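Local coordinates for long form salivary protein D7L1 (PDB 3NHI) that binds and sequesters cysteinyl leukotrienes and thromboxane A2 analogues in mosquito saliva, so damping the host's response to blood feeding, at residues W3-A8 with Y78-T83; D72-Q77 with R128-G133; D208-D213 with P224-V229. All blocks are in the same frame, centred on the assembly; numbering follows the deposited sequence.

Contact 1: W3-A8 with Y78-T83; sequences WKALDA and YQAYKT
The loop that carries the N-terminus into helix 8-22 runs extended beside helix 73-85, and its A5, L6 and D7 meet A80 and Y81 of that helix. A5 and A80 point their methyls at each other, with CB of A5 3.5 Å from CB of A80, tighter than carbon atoms usually pack. Having nothing larger than a methyl on either residue lets the two backbones come close: the CA atoms of A5 and A80 are 6.4 Å apart.

The next residue, Y81, reaches further. Its CG stands beside the backbone N (chi1 -54°), and the ring extends toward the loop, lying obliquely against three consecutive residues. CE2 of Y81 touches CB of A5 at 4.0 Å and the carbonyl O of L6 at 3.3 Å. The phenol end goes on to D7, where OH of Y81 lies 3.2 Å from CA and 3.3 Å from CB of that residue. The amide N of D7 is also close to this OH, but the angle is too poor for a hydrogen bond.

This largely helical protein has an odorant-binding-protein type fold, and the contact lays the start of the chain over one of its helices just where the first long helix begins. D7 is the N-cap of helix 8-22: with chi1 at 74° its CG sits between the backbone N and the carbonyl carbon, and OD1 accepts a hydrogen bond from the backbone N of Q10. At the other end of the segment, W3 gives its NE1 hydrogen to OE1 of Q60 while its indole rests on R73, V76 and Q77 of helix 73-85. The Y81 ring also packs edge-to-face with H132 and touches I141 and M145.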
# COMPACT_ATOMS: atom_id res chain seq x y z
N TRP A 3 5.93 -17.42 6.85
CA TRP A 3 5.42 -16.38 5.96
C TRP A 3 3.91 -16.16 6.08
O TRP A 3 3.13 -17.11 6.09
CB TRP A 3 5.82 -16.66 4.50
CG TRP A 3 5.43 -15.53 3.58
CD1 TRP A 3 6.07 -14.34 3.41
CD2 TRP A 3 4.27 -15.48 2.73
NE1 TRP A 3 5.40 -13.56 2.50
CE2 TRP A 3 4.29 -14.23 2.07
CE3 TRP A 3 3.22 -16.37 2.45
CZ2 TRP A 3 3.30 -13.84 1.15
CZ3 TRP A 3 2.24 -15.99 1.54
CH2 TRP A 3 2.28 -14.73 0.90
N LYS A 4 3.53 -14.89 6.16
CA LYS A 4 2.13 -14.49 6.32
C LYS A 4 1.49 -14.09 4.99
O LYS A 4 1.97 -13.20 4.29
CB LYS A 4 2.01 -13.36 7.34
CG LYS A 4 0.58 -13.13 7.83
CD LYS A 4 0.51 -11.99 8.85
CE LYS A 4 -0.89 -11.84 9.44
NZ LYS A 4 -1.95 -11.57 8.43
N ALA A 5 0.37 -14.74 4.67
CA ALA A 5 -0.41 -14.41 3.47
C ALA A 5 -0.91 -12.97 3.47
O ALA A 5 -1.14 -12.36 4.52
CB ALA A 5 -1.56 -15.36 3.32
N LEU A 6 -1.08 -12.44 2.27
CA LEU A 6 -1.51 -11.05 2.07
C LEU A 6 -3.01 -10.95 1.88
O LEU A 6 -3.60 -11.71 1.09
CB LEU A 6 -0.78 -10.44 0.87
CG LEU A 6 0.76 -10.45 1.00
CD1 LEU A 6 1.45 -9.94 -0.26
CD2 LEU A 6 1.25 -9.72 2.27
N ASP A 7 -3.62 -10.01 2.59
CA ASP A 7 -5.05 -9.77 2.44
C ASP A 7 -5.37 -8.86 1.25
O ASP A 7 -4.47 -8.43 0.54
CB ASP A 7 -5.67 -9.29 3.77
CG ASP A 7 -5.31 -7.85 4.13
OD1 ASP A 7 -5.08 -7.01 3.23
OD2 ASP A 7 -5.32 -7.54 5.34
N ALA A 8 -6.65 -8.58 1.03
CA ALA A 8 -7.02 -7.80 -0.15
C ALA A 8 -6.46 -6.38 -0.17
O ALA A 8 -6.08 -5.88 -1.24
CB ALA A 8 -8.54 -7.79 -0.32
N TYR A 78 -2.64 -19.39 -0.91
CA TYR A 78 -3.85 -20.14 -1.21
C TYR A 78 -4.61 -20.58 0.03
O TYR A 78 -5.81 -20.35 0.15
CB TYR A 78 -3.50 -21.37 -2.06
CG TYR A 78 -4.61 -22.39 -2.18
CD1 TYR A 78 -5.84 -22.05 -2.74
CD2 TYR A 78 -4.43 -23.70 -1.75
CE1 TYR A 78 -6.87 -22.98 -2.87
CE2 TYR A 78 -5.46 -24.65 -1.87
CZ TYR A 78 -6.66 -24.27 -2.43
OH TYR A 78 -7.68 -25.19 -2.57
N GLN A 79 -3.91 -21.24 0.96
CA GLN A 79 -4.57 -21.82 2.13
C GLN A 79 -5.28 -20.78 2.98
O GLN A 79 -6.33 -21.06 3.56
CB GLN A 79 -3.56 -22.57 2.99
CG GLN A 79 -3.08 -23.86 2.37
CD GLN A 79 -4.12 -24.96 2.37
OE1 GLN A 79 -4.96 -25.03 3.27
NE2 GLN A 79 -4.07 -25.83 1.37
N ALA A 80 -4.73 -19.57 3.04
CA ALA A 80 -5.29 -18.53 3.90
C ALA A 80 -6.69 -18.07 3.49
O ALA A 80 -7.46 -17.58 4.32
CB ALA A 80 -4.34 -17.34 3.96
N TYR A 81 -7.04 -18.24 2.21
CA TYR A 81 -8.31 -17.72 1.67
C TYR A 81 -9.06 -18.73 0.82
O TYR A 81 -10.01 -18.37 0.12
CB TYR A 81 -8.09 -16.41 0.88
CG TYR A 81 -7.35 -15.36 1.68
CD1 TYR A 81 -8.01 -14.61 2.65
CD2 TYR A 81 -5.98 -15.18 1.50
CE1 TYR A 81 -7.31 -13.66 3.40
CE2 TYR A 81 -5.28 -14.24 2.26
CZ TYR A 81 -5.95 -13.50 3.20
OH TYR A 81 -5.20 -12.59 3.93
N LYS A 82 -8.67 -20.00 0.92
CA LYS A 82 -9.20 -21.05 0.03
C LYS A 82 -10.73 -21.24 0.09
O LYS A 82 -11.34 -21.60 -0.92
CB LYS A 82 -8.48 -22.39 0.24
CG LYS A 82 -8.71 -23.02 1.60
CD LYS A 82 -8.02 -24.37 1.76
CE LYS A 82 -8.15 -24.83 3.21
NZ LYS A 82 -7.50 -26.15 3.47
N THR A 83 -11.33 -20.98 1.25
CA THR A 83 -12.78 -21.14 1.37
C THR A 83 -13.54 -20.03 0.63
O THR A 83 -14.71 -20.20 0.28
CB THR A 83 -13.25 -21.28 2.84
OG1 THR A 83 -13.01 -20.06 3.55
CG2 THR A 83 -12.51 -22.41 3.51

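Contact 2: D72-Q77 with R128-G133; sequences DRIPVQ and RQLYHG. With EAH ((5S,7E,9E,11Z,14Z)-5-hydroxyicosa-7,9,11,14-tetraenoic acid), chain B.
Q77 lays its side chain over one face of the Y131 ring and hydrogen-bonds the carbonyl of L130. Its CG is anti to the backbone N, and a bend at chi2 (68°) then turns the amide until it stacks on the phenol, the planes only 12° apart. CG makes the CH-pi contact, 3.8 Å from the Y131 ring centroid. NE2 of Q77 meets O of L130 at 2.9 Å, nearly straight (167°), with L130 O in the Q77 amide plane but the donor tilted out of the carbonyl plane. A water bridges O of Q77 and the same L130 O. OE1 of Q77 and NE2 of H132 are both engaged by L6. CD1 of I74 approaches OH of Y131 at 3.3 Å; the I74 and L130 side chains cross at about a right angle, CG2 of I74 4.1 Å from CD1 of L130.

Past the helix end the chain turns into the lipid pocket. R128 grips O of G133 side-on, through NE at 2.9 Å and NH2 at 3.1 Å, and O3 of the bound hydroxy-acid donates to that oxygen at 3.0 Å. Three donors thus share the G133 oxygen: the arginine steadies that carbonyl for the ligand's hydroxyl, though its charge probably draws on the same electron density.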
# COMPACT_ATOMS: atom_id res chain seq x y z
N ASP A 72 7.16 -21.90 -2.16
CA ASP A 72 6.34 -22.46 -1.09
C ASP A 72 5.37 -21.46 -0.48
O ASP A 72 4.45 -21.84 0.25
CB ASP A 72 7.21 -23.10 -0.00
CG ASP A 72 7.87 -24.42 -0.45
OD1 ASP A 72 7.70 -24.87 -1.60
OD2 ASP A 72 8.57 -25.00 0.39
N ARG A 73 5.55 -20.18 -0.80
CA ARG A 73 4.62 -19.16 -0.33
C ARG A 73 3.29 -19.21 -1.06
O ARG A 73 2.27 -18.78 -0.52
CB ARG A 73 5.22 -17.76 -0.43
CG ARG A 73 6.38 -17.55 0.54
CD ARG A 73 6.99 -16.17 0.40
NE ARG A 73 8.12 -15.99 1.31
CZ ARG A 73 8.89 -14.91 1.34
NH1 ARG A 73 8.69 -13.91 0.49
NH2 ARG A 73 9.88 -14.81 2.22
N ILE A 74 3.28 -19.77 -2.27
CA ILE A 74 2.06 -19.82 -3.07
C ILE A 74 0.98 -20.68 -2.39
O ILE A 74 -0.16 -20.24 -2.24
CB ILE A 74 2.35 -20.21 -4.56
CG1 ILE A 74 2.74 -18.96 -5.35
CG2 ILE A 74 1.15 -20.89 -5.22
CD1 ILE A 74 3.93 -18.19 -4.79
N PRO A 75 1.33 -21.90 -1.93
CA PRO A 75 0.32 -22.65 -1.19
C PRO A 75 -0.12 -21.98 0.12
O PRO A 75 -1.26 -22.15 0.52
CB PRO A 75 1.01 -24.00 -0.93
CG PRO A 75 1.95 -24.14 -2.09
CD PRO A 75 2.50 -22.74 -2.28
N VAL A 76 0.77 -21.22 0.77
CA VAL A 76 0.40 -20.51 1.99
C VAL A 76 -0.64 -19.43 1.66
O VAL A 76 -1.66 -19.29 2.36
CB VAL A 76 1.63 -19.91 2.70
CG1 VAL A 76 1.22 -19.05 3.89
CG2 VAL A 76 2.59 -21.01 3.15
N GLN A 77 -0.39 -18.66 0.60
CA GLN A 77 -1.32 -17.65 0.14
C GLN A 77 -2.67 -18.28 -0.18
O GLN A 77 -3.72 -17.76 0.21
CB GLN A 77 -0.77 -16.93 -1.09
CG GLN A 77 -1.67 -15.81 -1.62
CD GLN A 77 -1.76 -14.60 -0.69
OE1 GLN A 77 -0.90 -14.37 0.16
NE2 GLN A 77 -2.81 -13.82 -0.85
N ARG A 128 -4.66 -14.25 -10.01
CA ARG A 128 -5.60 -13.20 -9.67
C ARG A 128 -6.59 -13.63 -8.59
O ARG A 128 -7.05 -12.80 -7.80
CB ARG A 128 -6.36 -12.72 -10.91
CG ARG A 128 -5.44 -12.09 -11.92
CD ARG A 128 -6.19 -11.61 -13.15
NE ARG A 128 -7.01 -10.44 -12.85
CZ ARG A 128 -7.71 -9.75 -13.74
NH1 ARG A 128 -7.71 -10.10 -15.02
NH2 ARG A 128 -8.41 -8.70 -13.35
N GLN A 129 -6.90 -14.93 -8.52
CA GLN A 129 -7.69 -15.45 -7.41
C GLN A 129 -6.88 -15.45 -6.12
O GLN A 129 -7.34 -14.94 -5.10
CB GLN A 129 -8.20 -16.86 -7.71
CG GLN A 129 -9.27 -16.90 -8.81
CD GLN A 129 -10.49 -16.05 -8.46
OE1 GLN A 129 -11.10 -16.24 -7.41
NE2 GLN A 129 -10.84 -15.12 -9.34
N LEU A 130 -5.65 -15.97 -6.18
CA LEU A 130 -4.84 -16.10 -4.96
C LEU A 130 -4.46 -14.76 -4.36
O LEU A 130 -4.48 -14.60 -3.13
CB LEU A 130 -3.57 -16.92 -5.21
CG LEU A 130 -3.80 -18.35 -5.69
CD1 LEU A 130 -2.48 -19.09 -5.70
CD2 LEU A 130 -4.83 -19.08 -4.83
N TYR A 131 -4.10 -13.81 -5.21
CA TYR A 131 -3.57 -12.52 -4.77
C TYR A 131 -4.55 -11.36 -4.94
O TYR A 131 -4.14 -10.19 -5.05
CB TYR A 131 -2.22 -12.23 -5.44
CG TYR A 131 -1.12 -13.17 -4.99
CD1 TYR A 131 -0.38 -12.90 -3.82
CD2 TYR A 131 -0.82 -14.33 -5.70
CE1 TYR A 131 0.63 -13.78 -3.39
CE2 TYR A 131 0.19 -15.20 -5.27
CZ TYR A 131 0.91 -14.92 -4.13
OH TYR A 131 1.89 -15.79 -3.71
N HIS A 132 -5.84 -11.67 -4.94
CA HIS A 132 -6.90 -10.64 -4.83
C HIS A 132 -6.79 -9.61 -5.95
O HIS A 132 -6.87 -8.40 -5.72
CB HIS A 132 -6.87 -10.00 -3.43
CG HIS A 132 -6.63 -11.00 -2.34
ND1 HIS A 132 -7.43 -12.12 -2.17
CD2 HIS A 132 -5.68 -11.07 -1.38
CE1 HIS A 132 -6.97 -12.83 -1.15
NE2 HIS A 132 -5.92 -12.21 -0.65
N GLY A 133 -6.61 -10.13 -7.16
CA GLY A 133 -6.41 -9.31 -8.35
C GLY A 133 -7.62 -9.19 -9.26
O GLY A 133 -7.48 -8.82 -10.43
O1 EAH B . -10.45 -4.14 -5.84
C1 EAH B . -9.66 -4.20 -6.82
O2 EAH B . -9.50 -3.24 -7.61
C2 EAH B . -8.88 -5.48 -7.04
C3 EAH B . -8.25 -5.51 -8.44
C4 EAH B . -6.82 -4.98 -8.42
C5 EAH B . -6.24 -4.99 -9.82
O3 EAH B . -6.01 -6.26 -10.19
C6 EAH B . -4.95 -4.19 -9.86
C7 EAH B . -4.26 -4.32 -11.21
C8 EAH B . -3.02 -5.18 -11.09
C9 EAH B . -2.49 -5.47 -12.42
C10 EAH B . -1.51 -6.36 -12.36
C11 EAH B . -1.03 -6.63 -13.71
C12 EAH B . -0.10 -7.54 -14.00
C13 EAH B . 0.58 -8.40 -12.96
C14 EAH B . 1.88 -7.72 -12.57
C15 EAH B . 3.04 -8.36 -12.39
C16 EAH B . 3.20 -9.86 -12.54
C17 EAH B . 3.20 -10.49 -11.16
C18 EAH B . 1.80 -10.97 -10.79
C19 EAH B . 1.87 -11.97 -9.65
C20 EAH B . 0.48 -12.38 -9.21
O HOH W 1 -5.57 -16.71 -1.63

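Contact 3: D208-D213 with P224-V229; sequences DEIVRD and PEVRSV
R227 leaves its helix with CG beside the backbone N (chi1 -69°) and runs extended from CG to NE, which carries the guanidinium across to D208. D208 has its own CG beside the backbone N, and although its CB points away from the facing helix, the carboxylate comes back to meet the arginine. The salt bridge is end-on, with both nitrogens on one oxygen: NH2 of R227 is 2.8 Å from OD1 of D208 and NH1 is 3.1 Å from it. OD1 lies in the guanidinium plane, yet the two flat groups stand 82° apart; NH1 arrives nearly along the C-O axis and NH2 from above the carboxylate plane. A water donates to OD1 at 2.7 Å as well.

Helices 207-216 and 223-231, successive in the PBP/GOBP-family part of the chain, pack here as a splayed, roughly antiparallel pair; the axes of the two short segments approach to 9.8 Å, with 139° between their N-to-C directions. Beside the salt bridge the filling is aliphatic. CG1 of V226 meets CG2 of I210 and CG2 of V211, each at 3.9 Å. The same V211 methyl lies over one face of the guanidinium, 3.9 Å from NH2 of R227. V226 also touches F214 and L250. NH2 of R227 has a second anionic partner in E223, and R212 ties helix 207-216 to helix 8-22 through salt bridges to E20 and D21.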
# COMPACT_ATOMS: atom_id res chain seq x y z
N ASP A 208 12.15 7.51 4.19
CA ASP A 208 11.89 7.83 2.78
C ASP A 208 10.40 7.92 2.45
O ASP A 208 10.02 8.66 1.55
CB ASP A 208 12.54 6.78 1.87
CG ASP A 208 14.05 6.89 1.81
OD1 ASP A 208 14.64 7.81 2.42
OD2 ASP A 208 14.64 6.04 1.12
N GLU A 209 9.57 7.17 3.16
CA GLU A 209 8.13 7.19 2.90
C GLU A 209 7.49 8.49 3.38
O GLU A 209 6.61 9.04 2.72
CB GLU A 209 7.43 5.98 3.53
CG GLU A 209 7.77 4.65 2.87
CD GLU A 209 7.56 4.66 1.36
OE1 GLU A 209 8.30 3.94 0.67
OE2 GLU A 209 6.65 5.36 0.87
N ILE A 210 7.94 8.97 4.53
CA ILE A 210 7.45 10.27 5.01
C ILE A 210 7.93 11.38 4.06
O ILE A 210 7.14 12.26 3.69
CB ILE A 210 7.83 10.51 6.48
CG1 ILE A 210 7.17 9.42 7.35
CG2 ILE A 210 7.44 11.91 6.94
CD1 ILE A 210 7.53 9.49 8.86
N VAL A 211 9.19 11.33 3.64
CA VAL A 211 9.70 12.29 2.66
C VAL A 211 8.86 12.25 1.38
O VAL A 211 8.53 13.31 0.84
CB VAL A 211 11.19 12.05 2.35
CG1 VAL A 211 11.66 12.87 1.15
CG2 VAL A 211 12.03 12.39 3.59
N ARG A 212 8.48 11.05 0.92
CA ARG A 212 7.68 10.91 -0.30
C ARG A 212 6.38 11.72 -0.20
O ARG A 212 5.96 12.35 -1.17
CB ARG A 212 7.37 9.44 -0.58
CG ARG A 212 6.71 9.18 -1.93
CD ARG A 212 6.53 7.68 -2.08
NE ARG A 212 6.07 7.27 -3.41
CZ ARG A 212 4.80 7.05 -3.72
NH1 ARG A 212 3.85 7.24 -2.82
NH2 ARG A 212 4.48 6.64 -4.94
N ASP A 213 5.77 11.73 0.98
CA ASP A 213 4.54 12.49 1.18
C ASP A 213 4.74 14.00 1.08
O ASP A 213 3.84 14.72 0.62
CB ASP A 213 3.89 12.13 2.52
CG ASP A 213 3.07 10.86 2.45
OD1 ASP A 213 3.00 10.24 1.37
OD2 ASP A 213 2.45 10.51 3.47
N PRO A 224 15.54 17.78 3.63
CA PRO A 224 16.52 17.75 4.72
C PRO A 224 15.91 18.07 6.09
O PRO A 224 16.38 17.52 7.09
CB PRO A 224 17.55 18.83 4.33
CG PRO A 224 17.35 19.06 2.89
CD PRO A 224 15.93 18.73 2.57
N GLU A 225 14.88 18.93 6.12
CA GLU A 225 14.22 19.29 7.37
C GLU A 225 13.36 18.14 7.89
O GLU A 225 13.32 17.89 9.09
CB GLU A 225 13.35 20.54 7.20
CG GLU A 225 14.10 21.78 6.73
CD GLU A 225 15.39 22.03 7.49
OE1 GLU A 225 15.32 22.43 8.67
OE2 GLU A 225 16.48 21.84 6.89
N VAL A 226 12.69 17.44 6.98
CA VAL A 226 11.89 16.27 7.35
C VAL A 226 12.81 15.23 7.98
O VAL A 226 12.53 14.71 9.06
CB VAL A 226 11.16 15.68 6.13
CG1 VAL A 226 10.43 14.38 6.51
CG2 VAL A 226 10.18 16.70 5.54
N ARG A 227 13.94 14.96 7.33
CA ARG A 227 14.92 14.01 7.85
C ARG A 227 15.45 14.43 9.21
O ARG A 227 15.54 13.60 10.12
CB ARG A 227 16.05 13.81 6.84
CG ARG A 227 15.58 13.07 5.61
CD ARG A 227 16.68 12.74 4.60
NE ARG A 227 16.06 12.20 3.39
CZ ARG A 227 15.69 10.93 3.20
NH1 ARG A 227 15.93 10.02 4.13
NH2 ARG A 227 15.11 10.58 2.07
N SER A 228 15.76 15.72 9.36
CA SER A 228 16.28 16.27 10.62
C SER A 228 15.27 16.14 11.77
O SER A 228 15.63 15.78 12.88
CB SER A 228 16.66 17.74 10.43
OG SER A 228 17.02 18.34 11.66
N VAL A 229 14.01 16.46 11.50
CA VAL A 229 12.97 16.39 12.52
C VAL A 229 12.77 14.95 13.00
O VAL A 229 12.66 14.69 14.20
CB VAL A 229 11.66 17.03 12.03
CG1 VAL A 229 10.50 16.71 12.95
CG2 VAL A 229 11.82 18.55 11.90
O HOH W 2 16.77 7.59 4.09

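Contacts 1 and 2 both use helix 73-85 and lie side by side, centres 6 Å apart. The backbone of L6 joins them: its N is 2.9 Å from OE1 of Q77 and its O 2.9 Å from NE2 of H132, both probable hydrogen bonds. Contact 2 reaches the lipid directly through G133, while in contact 1 the L6 side chain stays about 9 Å from the ligand and about 11 Å from that of W39; W39 and K151 also hydrogen-bond the ligand. Contact 3 lies on the opposite side of the chain's centre, about 34 Å from either of the others between centres, and away from the known binding sites.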